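Local coordinates for protein yahD a copper inducible hydrolase (Lactococcus lactis subsp. lactis, PDB 3OG9) that is a copper-inducible protein of the alpha/beta-hydrolase fold that probably acts as a hydrolase and holds a D-malate molecule in its pocket, at residues 134-138 with 167-171; 118-123 with 139-145; 60-64 with 74-79; 131-135 with 191-197. One frame throughout, in Å; residues are numbered along the deposited sequence.

Overall arrangement
From the N terminus, interaction 3 comes first: it closes the short loop between residues 60-64 and the start of helix 76-97, and is complete before the others begin. Interaction 2 then opens on helix 111-121 and closes on residues 139-145. Interaction 4 starts on the end of strand 129-133 and interaction 1 in the loop just after it; they share His-134 and Gly-135, and run to the start of helix 195-208 and to helix 165-177. Each crosses interaction 2 along the chain. Leu-138 joins three contacts, its CD1 packing on Asn-118, Phe-61 and Leu-79. Interactions 3 and 4, with centres about 22 Å apart, touch the same D-malate.

Interaction 1. Residues 134-138 with 167-171; sequences HGMQL and NFGDL
Asn-167 meets the backbone of Gln-137 with both ends of its amide, and its side chain can be followed outward from helix 165-177. CB leaves the helix with CG anti to the backbone N (chi1 180°), which carries the amide across to the loop. There CG divides into two arms. OD1 accepts from Gln-137 N at 2.7 Å, in the carbonyl plane and on a lone pair, and the same oxygen lies 3.3 Å from Met-136 CB. ND2 donates to Gln-137 O at 2.9 Å; the N-H...O angle of 175° and a partner almost in the amide plane mark a straight bond. Two bonds to one residue thus fix the rotation of this buried amide and satisfy the peptide groups on both sides of Gln-137 CA. Over ND2 comes the methyl CE of Met-136, 3.8 Å away.

Gln-137 reaches on to Asp-170, whose CB lies 3.7 Å from its NE2. A water donates to both Gln-137 OE1 and Asp-170 OD2, while NE2 finds its main partner in Asp-174. At the other end, Phe-168 CD1 approaches Gly-135 O at 3.7 Å, the oxygen lying at the ring edge, and Leu-171 CD2 packs 3.9 Å from Met-136 N. The loop following strand 129-133 is thereby fastened to helix 165-177, with Met-136 touching D-malate, Phe-168 stacked on Tyr-156 of strand 151-156, and Leu-171 resting on Leu-117 of helix 111-121.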
# COMPACT_ATOMS: atom_id res chain seq x y z
N HIS A 134 0.61 -1.78 8.57
CA HIS A 134 -0.12 -0.79 9.36
C HIS A 134 -1.07 0.08 8.54
O HIS A 134 -1.12 1.32 8.69
CB HIS A 134 0.86 0.02 10.23
CG HIS A 134 1.66 -0.87 11.11
ND1 HIS A 134 1.09 -1.55 12.17
CD2 HIS A 134 2.94 -1.30 11.02
CE1 HIS A 134 2.00 -2.34 12.71
NE2 HIS A 134 3.13 -2.21 12.04
N GLY A 135 -1.85 -0.61 7.71
CA GLY A 135 -2.87 0.02 6.90
C GLY A 135 -4.21 0.14 7.63
O GLY A 135 -4.43 -0.42 8.74
N MET A 136 -5.14 0.86 6.99
CA MET A 136 -6.44 1.12 7.55
C MET A 136 -7.43 1.41 6.46
O MET A 136 -7.05 1.64 5.31
CB MET A 136 -6.35 2.32 8.49
CG MET A 136 -6.10 3.68 7.78
SD MET A 136 -5.57 4.93 8.97
CE MET A 136 -6.91 4.84 10.11
N GLN A 137 -8.72 1.42 6.82
CA GLN A 137 -9.75 1.89 5.90
C GLN A 137 -9.77 3.44 5.83
O GLN A 137 -9.85 4.09 6.86
CB GLN A 137 -11.12 1.34 6.35
CG GLN A 137 -12.23 1.69 5.40
CD GLN A 137 -13.58 1.46 5.96
OE1 GLN A 137 -13.99 2.11 6.93
NE2 GLN A 137 -14.32 0.53 5.35
N LEU A 138 -9.71 4.01 4.62
CA LEU A 138 -9.80 5.46 4.42
C LEU A 138 -11.25 5.99 4.26
O LEU A 138 -11.55 7.12 4.66
CB LEU A 138 -8.99 5.85 3.18
CG LEU A 138 -7.49 5.57 3.32
CD1 LEU A 138 -6.81 6.06 2.09
CD2 LEU A 138 -6.95 6.27 4.60
N ASN A 167 -11.79 0.27 12.89
CA ASN A 167 -11.36 0.64 11.55
C ASN A 167 -10.64 -0.52 10.86
O ASN A 167 -10.96 -0.86 9.71
CB ASN A 167 -10.45 1.88 11.56
CG ASN A 167 -10.00 2.25 10.14
OD1 ASN A 167 -9.40 1.43 9.45
ND2 ASN A 167 -10.37 3.44 9.69
N PHE A 168 -9.66 -1.13 11.54
CA PHE A 168 -9.00 -2.31 10.96
C PHE A 168 -9.98 -3.48 10.66
O PHE A 168 -9.86 -4.12 9.63
CB PHE A 168 -7.81 -2.76 11.81
CG PHE A 168 -6.92 -3.78 11.12
CD1 PHE A 168 -6.10 -3.41 10.04
CD2 PHE A 168 -6.93 -5.13 11.54
CE1 PHE A 168 -5.28 -4.37 9.37
CE2 PHE A 168 -6.12 -6.11 10.87
CZ PHE A 168 -5.31 -5.74 9.79
N GLY A 169 -10.97 -3.71 11.54
CA GLY A 169 -12.07 -4.67 11.26
C GLY A 169 -12.85 -4.38 9.98
O GLY A 169 -13.28 -5.31 9.24
N ASP A 170 -13.09 -3.10 9.72
CA ASP A 170 -13.76 -2.68 8.49
C ASP A 170 -12.90 -2.89 7.26
O ASP A 170 -13.41 -3.30 6.21
CB ASP A 170 -14.25 -1.21 8.56
CG ASP A 170 -15.58 -1.05 9.35
OD1 ASP A 170 -16.47 -1.96 9.34
OD2 ASP A 170 -15.75 0.03 9.97
N LEU A 171 -11.61 -2.60 7.36
CA LEU A 171 -10.70 -2.89 6.25
C LEU A 171 -10.67 -4.40 5.91
O LEU A 171 -10.75 -4.77 4.76
CB LEU A 171 -9.27 -2.40 6.58
CG LEU A 171 -8.21 -2.84 5.56
CD1 LEU A 171 -8.46 -2.11 4.21
CD2 LEU A 171 -6.82 -2.52 6.12
O HOH W 1 -14.05 2.09 9.80

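Interaction 2. Residues 118-123 with 139-145; sequences NMFLRG and EDFEQTV
Arg-122 lays its guanidinium flat over one face of the Phe-141 ring, the planes only 2° apart and CZ 3.8 Å from the ring centroid. These values define a stacked cation-pi pair. The arginine chain bends at chi2, which brings CD over the same face as a CH-pi contact before the charged group arrives. In the guanidinium plane, NE and NH2 grip Glu-139 side-on: NE donates to OE2 at 3.0 Å and NH2 to OE1 at 3.0 Å. The carboxylate is turned 40° against the guanidinium, so that both nitrogens meet its oxygens from above its plane. OE2 has a further donor, Asn-118 ND2 at 3.0 Å, lying almost in line (171°) on the anti lone pair, and a water joins it to Asn-118 OD1. A glutamine in place of Glu-139 would probably leave the Arg-122 charge without its mate and upset the paired grip on the two oxygens.

Farther along, Leu-121 CB packs 3.9 Å from Phe-141 CZ. Gly-123, with its positive phi, ends helix 111-121 in a Schellman motif, and a second water connects Leu-121 O to Thr-144 N. The contact ties the end of this helix to the loop 139-145. Chemically, one carboxylate serves both an amide and a guanidinium, and this pairing probably favours the charged form of Glu-139 and holds the cation level on the aromatic face.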
# COMPACT_ATOMS: atom_id res chain seq x y z
N ASN A 118 -6.83 1.23 -0.95
CA ASN A 118 -7.97 1.95 -1.52
C ASN A 118 -8.09 1.79 -3.05
O ASN A 118 -9.18 1.53 -3.56
CB ASN A 118 -7.92 3.42 -1.10
CG ASN A 118 -9.17 4.19 -1.51
OD1 ASN A 118 -9.21 4.79 -2.58
ND2 ASN A 118 -10.20 4.16 -0.67
N MET A 119 -6.98 1.94 -3.78
CA MET A 119 -6.94 1.71 -5.23
C MET A 119 -7.43 0.31 -5.62
O MET A 119 -8.15 0.15 -6.61
CB MET A 119 -5.53 1.92 -5.76
CG MET A 119 -5.19 3.41 -5.84
SD MET A 119 -3.56 3.76 -6.54
CE MET A 119 -2.51 2.70 -5.58
N PHE A 120 -7.02 -0.68 -4.83
CA PHE A 120 -7.34 -2.10 -5.07
C PHE A 120 -8.85 -2.27 -4.91
O PHE A 120 -9.53 -2.85 -5.79
CB PHE A 120 -6.62 -2.90 -3.99
CG PHE A 120 -6.52 -4.38 -4.27
CD1 PHE A 120 -6.12 -4.85 -5.51
CD2 PHE A 120 -6.78 -5.29 -3.26
CE1 PHE A 120 -5.98 -6.23 -5.77
CE2 PHE A 120 -6.64 -6.67 -3.49
CZ PHE A 120 -6.23 -7.13 -4.76
N LEU A 121 -9.36 -1.76 -3.79
CA LEU A 121 -10.78 -1.90 -3.45
C LEU A 121 -11.70 -1.09 -4.37
O LEU A 121 -12.87 -1.46 -4.59
CB LEU A 121 -11.01 -1.52 -1.98
CG LEU A 121 -10.58 -2.59 -0.98
CD1 LEU A 121 -10.47 -2.03 0.41
CD2 LEU A 121 -11.56 -3.75 -1.00
N ARG A 122 -11.19 0.02 -4.91
CA ARG A 122 -11.92 0.84 -5.85
C ARG A 122 -11.80 0.29 -7.26
O ARG A 122 -12.43 0.84 -8.17
CB ARG A 122 -11.39 2.28 -5.84
CG ARG A 122 -11.84 3.14 -4.64
CD ARG A 122 -13.25 3.61 -4.85
NE ARG A 122 -13.75 4.55 -3.86
CZ ARG A 122 -14.96 5.10 -3.93
NH1 ARG A 122 -15.76 4.79 -4.94
NH2 ARG A 122 -15.37 5.95 -3.01
N GLY A 123 -10.94 -0.72 -7.47
CA GLY A 123 -10.69 -1.29 -8.81
C GLY A 123 -9.94 -0.38 -9.78
O GLY A 123 -10.09 -0.49 -11.00
N GLU A 139 -12.12 5.18 3.66
CA GLU A 139 -13.49 5.56 3.39
C GLU A 139 -14.39 4.32 3.32
O GLU A 139 -13.93 3.20 3.02
CB GLU A 139 -13.57 6.38 2.08
CG GLU A 139 -12.81 5.73 0.94
CD GLU A 139 -13.21 6.24 -0.45
OE1 GLU A 139 -14.19 7.05 -0.53
OE2 GLU A 139 -12.55 5.80 -1.44
N ASP A 140 -15.68 4.51 3.60
CA ASP A 140 -16.66 3.45 3.41
C ASP A 140 -17.39 3.74 2.10
O ASP A 140 -17.80 4.89 1.87
CB ASP A 140 -17.62 3.42 4.60
CG ASP A 140 -18.49 2.15 4.63
OD1 ASP A 140 -18.21 1.19 3.88
OD2 ASP A 140 -19.45 2.12 5.43
N PHE A 141 -17.53 2.74 1.24
CA PHE A 141 -18.21 2.89 -0.06
C PHE A 141 -18.71 1.54 -0.56
O PHE A 141 -18.43 0.52 0.04
CB PHE A 141 -17.29 3.54 -1.11
CG PHE A 141 -15.98 2.80 -1.33
CD1 PHE A 141 -15.82 1.96 -2.44
CD2 PHE A 141 -14.91 2.95 -0.43
CE1 PHE A 141 -14.61 1.28 -2.65
CE2 PHE A 141 -13.70 2.26 -0.64
CZ PHE A 141 -13.55 1.43 -1.74
N GLU A 142 -19.47 1.55 -1.66
CA GLU A 142 -19.91 0.32 -2.34
C GLU A 142 -18.83 -0.18 -3.28
O GLU A 142 -18.57 0.42 -4.34
CB GLU A 142 -21.23 0.55 -3.10
CG GLU A 142 -21.87 -0.74 -3.62
CD GLU A 142 -23.00 -0.48 -4.62
OE1 GLU A 142 -23.87 0.35 -4.31
OE2 GLU A 142 -23.02 -1.11 -5.71
N GLN A 143 -18.17 -1.27 -2.88
CA GLN A 143 -17.14 -1.93 -3.69
C GLN A 143 -17.83 -2.76 -4.75
O GLN A 143 -18.57 -3.67 -4.42
CB GLN A 143 -16.27 -2.88 -2.86
CG GLN A 143 -15.18 -2.25 -2.00
CD GLN A 143 -15.67 -1.88 -0.61
OE1 GLN A 143 -16.62 -2.47 -0.10
NE2 GLN A 143 -15.03 -0.90 0.00
N THR A 144 -17.59 -2.45 -6.02
CA THR A 144 -18.05 -3.28 -7.13
C THR A 144 -16.86 -4.03 -7.71
O THR A 144 -16.77 -4.21 -8.94
CB THR A 144 -18.68 -2.46 -8.28
OG1 THR A 144 -17.67 -1.64 -8.91
CG2 THR A 144 -19.86 -1.57 -7.78
N VAL A 145 -15.90 -4.37 -6.85
CA VAL A 145 -14.79 -5.22 -7.26
C VAL A 145 -15.01 -6.62 -6.76
O VAL A 145 -15.52 -6.85 -5.67
CB VAL A 145 -13.38 -4.75 -6.78
CG1 VAL A 145 -12.89 -3.61 -7.63
CG2 VAL A 145 -13.37 -4.41 -5.29
O HOH W 2 -10.81 7.00 -3.56
O HOH W 3 -15.26 -0.92 -6.33

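Interaction 3. Residues 60-64 with 74-79; sequences YFKLR and FDLESL. With MLT (D-malate), chain C.
Phe-61 and Phe-74 form the first shell around D-malate here, with Phe-74 CE1 3.4 Å from MLT O3 and Phe-61 CZ 3.8 Å from MLT O1. The two rings make an offset edge-to-face pair: the edge of Phe-61 is directed at the face of Phe-74, with centroids 5.9 Å apart and planes at 86°. Phe-61 reaches this place with CG between its backbone N and carbonyl carbon (chi1 67°). Leu-79 CD1 sits over one face of its ring as a CH-pi contact, 4.2 Å from the centroid. Leu-63 CD2 meets the Phe-74 ring in its plane, beside CD1. An alanine at Phe-61 is likely to open a gap beside the ligand carboxylate and leave Phe-74 and Leu-79 without the ring that they both touch.

Behind the rings, one backbone and one backbone-to-side-chain bond join the segments. Asp-75 N donates to Lys-62 O at 3.1 Å, next to a single beta bridge between Leu-63 and Phe-74, and Lys-62 N donates to Ser-78 OG at 3.0 Å. Asp-75 is the N-cap of helix 76-97: its OD1 takes Ser-78 N at an N-H...O angle of 172°. Outermost, the Arg-64 guanidinium lays one face over Asp-75 CA, and water links its NH1 to Asp-75 OD1. Arg-59 makes a cation-pi contact with Phe-61 and bonds the malate.

Here the two phenylalanines face the ligand, while Asp-75, Lys-62 and Arg-64 lie farther out. The negative charge of Asp-75 probably suits the positive helix N terminus, and nearby Lys-62 and Arg-64 are likely to favour its charged form.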
# COMPACT_ATOMS: atom_id res chain seq x y z
N TYR A 60 0.57 10.96 0.16
CA TYR A 60 -0.17 10.66 -1.08
C TYR A 60 -1.45 11.44 -1.28
O TYR A 60 -1.93 11.54 -2.41
CB TYR A 60 -0.45 9.17 -1.20
CG TYR A 60 0.81 8.42 -1.50
CD1 TYR A 60 1.29 8.33 -2.81
CD2 TYR A 60 1.57 7.85 -0.45
CE1 TYR A 60 2.49 7.67 -3.08
CE2 TYR A 60 2.76 7.17 -0.73
CZ TYR A 60 3.20 7.08 -2.02
OH TYR A 60 4.39 6.42 -2.28
N PHE A 61 -2.02 12.00 -0.22
CA PHE A 61 -3.28 12.77 -0.34
C PHE A 61 -3.41 13.67 0.87
O PHE A 61 -2.71 13.49 1.86
CB PHE A 61 -4.52 11.84 -0.52
CG PHE A 61 -4.82 11.02 0.69
CD1 PHE A 61 -5.61 11.54 1.72
CD2 PHE A 61 -4.25 9.77 0.85
CE1 PHE A 61 -5.87 10.81 2.88
CE2 PHE A 61 -4.50 9.02 2.04
CZ PHE A 61 -5.33 9.55 3.05
N LYS A 62 -4.25 14.69 0.76
CA LYS A 62 -4.32 15.74 1.79
C LYS A 62 -5.12 15.31 3.00
O LYS A 62 -6.03 14.47 2.90
CB LYS A 62 -4.97 16.99 1.18
CG LYS A 62 -4.07 17.70 0.20
CD LYS A 62 -4.87 18.71 -0.64
CE LYS A 62 -4.86 20.09 -0.02
NZ LYS A 62 -5.71 20.23 1.19
N LEU A 63 -4.79 15.91 4.15
CA LEU A 63 -5.56 15.82 5.37
C LEU A 63 -6.42 17.07 5.47
O LEU A 63 -6.22 18.02 4.68
CB LEU A 63 -4.64 15.77 6.60
CG LEU A 63 -3.80 14.47 6.67
CD1 LEU A 63 -2.86 14.49 7.87
CD2 LEU A 63 -4.70 13.20 6.69
N ARG A 64 -7.33 17.09 6.44
CA ARG A 64 -8.29 18.20 6.59
C ARG A 64 -7.92 19.40 7.52
O ARG A 64 -8.73 20.30 7.68
CB ARG A 64 -9.74 17.69 6.77
CG ARG A 64 -10.31 16.93 5.56
CD ARG A 64 -11.85 16.92 5.65
NE ARG A 64 -12.48 15.91 4.79
CZ ARG A 64 -12.75 16.09 3.50
NH1 ARG A 64 -12.43 17.23 2.90
NH2 ARG A 64 -13.35 15.10 2.81
N PHE A 74 -9.46 12.70 6.48
CA PHE A 74 -8.97 12.31 5.15
C PHE A 74 -9.75 13.09 4.10
O PHE A 74 -10.99 12.98 4.03
CB PHE A 74 -9.08 10.80 4.94
CG PHE A 74 -8.41 9.97 6.02
CD1 PHE A 74 -7.21 10.38 6.60
CD2 PHE A 74 -8.95 8.73 6.39
CE1 PHE A 74 -6.58 9.58 7.59
CE2 PHE A 74 -8.33 7.93 7.38
CZ PHE A 74 -7.15 8.36 7.99
N ASP A 75 -9.04 13.87 3.29
CA ASP A 75 -9.67 14.61 2.18
C ASP A 75 -9.97 13.66 0.99
O ASP A 75 -9.08 13.31 0.18
CB ASP A 75 -8.81 15.81 1.80
CG ASP A 75 -9.40 16.63 0.67
OD1 ASP A 75 -10.30 16.14 -0.03
OD2 ASP A 75 -8.91 17.77 0.47
N LEU A 76 -11.22 13.23 0.91
CA LEU A 76 -11.62 12.23 -0.07
C LEU A 76 -11.58 12.74 -1.50
O LEU A 76 -11.33 11.95 -2.42
CB LEU A 76 -13.00 11.65 0.29
CG LEU A 76 -13.08 11.02 1.69
CD1 LEU A 76 -14.46 10.45 1.93
CD2 LEU A 76 -11.98 9.97 1.95
N GLU A 77 -11.80 14.04 -1.71
CA GLU A 77 -11.59 14.59 -3.06
C GLU A 77 -10.13 14.47 -3.49
O GLU A 77 -9.83 14.06 -4.62
CB GLU A 77 -12.10 16.02 -3.17
CG GLU A 77 -13.64 16.08 -3.31
CD GLU A 77 -14.18 17.49 -3.64
OE1 GLU A 77 -13.39 18.41 -3.96
OE2 GLU A 77 -15.41 17.66 -3.59
N SER A 78 -9.22 14.81 -2.58
CA SER A 78 -7.79 14.67 -2.83
C SER A 78 -7.44 13.21 -3.04
O SER A 78 -6.72 12.90 -3.98
CB SER A 78 -6.95 15.24 -1.68
OG SER A 78 -5.55 15.06 -1.88
N LEU A 79 -7.95 12.34 -2.17
CA LEU A 79 -7.70 10.90 -2.29
C LEU A 79 -8.09 10.45 -3.67
O LEU A 79 -7.36 9.73 -4.34
CB LEU A 79 -8.44 10.09 -1.19
CG LEU A 79 -8.38 8.56 -1.28
CD1 LEU A 79 -6.94 8.06 -1.15
CD2 LEU A 79 -9.34 7.88 -0.30
C1 MLT C . -3.10 8.31 6.33
O1 MLT C . -3.08 9.55 6.09
O2 MLT C . -3.02 7.48 5.40
C2 MLT C . -3.25 7.82 7.76
O3 MLT C . -3.42 8.89 8.67
C3 MLT C . -2.08 6.93 8.17
C4 MLT C . -0.76 7.68 8.27
O4 MLT C . 0.02 7.33 9.18
O5 MLT C . -0.41 8.60 7.49
O HOH W 4 -8.35 19.28 2.70
O HOH W 5 -12.47 17.67 0.10

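Interaction 4. Residues 131-135 with 191-197; sequences IAFHG and HQLTQEE. Unlike the reference sequence in segment 191-197: Thr-194 (reference Met). With MLT (D-malate), chain C.
His-134 takes left-handed backbone angles (phi 54°, psi 48°) directly after strand 129-133, and from this turn its ring makes a short His-carboxylate hydrogen bond: NE2 donates to Glu-197 OE1 at 2.6 Å. The oxygen receives it on its syn lone pair, although it lies somewhat out of the imidazole plane, and ring and carboxylate are turned 68° against each other. The setting is the alpha/beta-hydrolase fold, where a loop at the end of a central strand meets the loop leading into the last helix.

Glu-197 also belongs to a capping box. Its OE1 accepts from Thr-194 N at 3.0 Å, and its own N donates to Thr-194 OG1 at 2.9 Å; Thr-194, which differs here from the reference methionine, is the N-cap of helix 195-208. With CG between its backbone N and carbonyl carbon, the glutamate turns back over the helix start, where one oxygen serves both the cap and the histidine. OE2 bonds to Ser-155 of the neighbouring strand 151-156. This buried carboxylate therefore joins strand, loop and helix.

Beside this carboxylate, Phe-133 turns its ring toward it, with CD1 3.1 Å from Glu-197 OE2, and takes Leu-193 CD1 close against CG. The backbone C of His-191 lies over one face of the His-134 ring, and His-191 CE1 is 3.5 Å from His-134 O. The ND1 of His-191 bonds to Asp-160 and its NE2 to Ser-110, geometry consistent with a Ser-His-Asp catalytic triad. The same NE2 also makes a weak hydrogen bond to D-malate, ending 3.1 Å from MLT O4.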
# COMPACT_ATOMS: atom_id res chain seq x y z
N ILE A 131 0.92 -6.22 0.13
CA ILE A 131 1.49 -6.34 1.46
C ILE A 131 1.32 -4.95 2.04
O ILE A 131 1.95 -3.98 1.57
CB ILE A 131 2.99 -6.74 1.37
CG1 ILE A 131 3.08 -8.16 0.81
CG2 ILE A 131 3.69 -6.67 2.78
CD1 ILE A 131 4.47 -8.68 0.50
N ALA A 132 0.44 -4.83 3.05
CA ALA A 132 0.13 -3.51 3.66
C ALA A 132 0.57 -3.50 5.11
O ALA A 132 -0.04 -4.18 5.92
CB ALA A 132 -1.37 -3.24 3.60
N PHE A 133 1.62 -2.76 5.43
CA PHE A 133 2.04 -2.62 6.83
C PHE A 133 1.35 -1.47 7.51
O PHE A 133 1.46 -0.31 7.06
CB PHE A 133 3.55 -2.45 6.94
CG PHE A 133 4.36 -3.59 6.34
CD1 PHE A 133 4.37 -4.85 6.94
CD2 PHE A 133 5.13 -3.39 5.19
CE1 PHE A 133 5.13 -5.92 6.38
CE2 PHE A 133 5.90 -4.46 4.63
CZ PHE A 133 5.90 -5.70 5.22
N HIS A 134 0.61 -1.78 8.57
CA HIS A 134 -0.12 -0.79 9.36
C HIS A 134 -1.07 0.08 8.54
O HIS A 134 -1.12 1.32 8.69
CB HIS A 134 0.86 0.02 10.23
CG HIS A 134 1.66 -0.87 11.11
ND1 HIS A 134 1.09 -1.55 12.17
CD2 HIS A 134 2.94 -1.30 11.02
CE1 HIS A 134 2.00 -2.34 12.71
NE2 HIS A 134 3.13 -2.21 12.04
N GLY A 135 -1.85 -0.61 7.71
CA GLY A 135 -2.87 0.02 6.90
C GLY A 135 -4.21 0.14 7.63
O GLY A 135 -4.43 -0.42 8.74
N HIS A 191 2.25 1.92 15.70
CA HIS A 191 2.29 2.22 14.25
C HIS A 191 3.64 1.94 13.60
O HIS A 191 3.77 1.95 12.35
CB HIS A 191 1.91 3.70 14.00
CG HIS A 191 1.32 3.96 12.64
ND1 HIS A 191 0.16 3.37 12.20
CD2 HIS A 191 1.71 4.81 11.66
CE1 HIS A 191 -0.12 3.81 10.99
NE2 HIS A 191 0.81 4.68 10.63
N GLN A 192 4.66 1.69 14.43
CA GLN A 192 6.02 1.49 13.91
C GLN A 192 6.19 0.19 13.11
O GLN A 192 5.80 -0.89 13.57
CB GLN A 192 6.99 1.44 15.08
CG GLN A 192 8.46 1.30 14.73
CD GLN A 192 9.34 1.65 15.93
OE1 GLN A 192 9.65 0.78 16.75
NE2 GLN A 192 9.69 2.93 16.06
N LEU A 193 6.81 0.28 11.93
CA LEU A 193 7.17 -0.90 11.16
C LEU A 193 8.26 -1.75 11.87
O LEU A 193 9.33 -1.24 12.23
CB LEU A 193 7.64 -0.49 9.77
CG LEU A 193 7.93 -1.64 8.79
CD1 LEU A 193 6.60 -2.24 8.39
CD2 LEU A 193 8.71 -1.14 7.56
N THR A 194 8.00 -3.04 12.08
CA THR A 194 8.94 -3.87 12.82
C THR A 194 9.66 -4.86 11.93
O THR A 194 9.14 -5.29 10.85
CB THR A 194 8.23 -4.71 13.91
OG1 THR A 194 7.46 -5.71 13.25
CG2 THR A 194 7.32 -3.85 14.79
N GLN A 195 10.87 -5.24 12.37
CA GLN A 195 11.67 -6.24 11.65
C GLN A 195 10.89 -7.54 11.52
O GLN A 195 11.00 -8.25 10.52
CB GLN A 195 13.04 -6.46 12.34
CG GLN A 195 13.95 -5.18 12.21
CD GLN A 195 15.32 -5.23 12.92
OE1 GLN A 195 15.62 -4.39 13.80
NE2 GLN A 195 16.17 -6.15 12.50
N GLU A 196 10.13 -7.87 12.56
CA GLU A 196 9.41 -9.14 12.60
C GLU A 196 8.25 -9.15 11.60
O GLU A 196 7.97 -10.18 10.98
CB GLU A 196 8.87 -9.43 14.02
CG GLU A 196 9.98 -9.68 15.07
CD GLU A 196 10.67 -8.39 15.61
OE1 GLU A 196 10.25 -7.25 15.27
OE2 GLU A 196 11.65 -8.52 16.38
N GLU A 197 7.58 -8.02 11.44
CA GLU A 197 6.48 -8.06 10.45
C GLU A 197 7.00 -8.15 9.02
O GLU A 197 6.36 -8.76 8.18
CB GLU A 197 5.48 -6.90 10.61
CG GLU A 197 5.98 -5.53 10.21
CD GLU A 197 4.98 -4.45 10.67
OE1 GLU A 197 5.16 -3.88 11.75
OE2 GLU A 197 3.99 -4.22 9.96
C1 MLT C . -3.10 8.31 6.33
O1 MLT C . -3.08 9.55 6.09
O2 MLT C . -3.02 7.48 5.40
C2 MLT C . -3.25 7.82 7.76
O3 MLT C . -3.42 8.89 8.67
C3 MLT C . -2.08 6.93 8.17
C4 MLT C . -0.76 7.68 8.27
O4 MLT C . 0.02 7.33 9.18
O5 MLT C . -0.41 8.60 7.49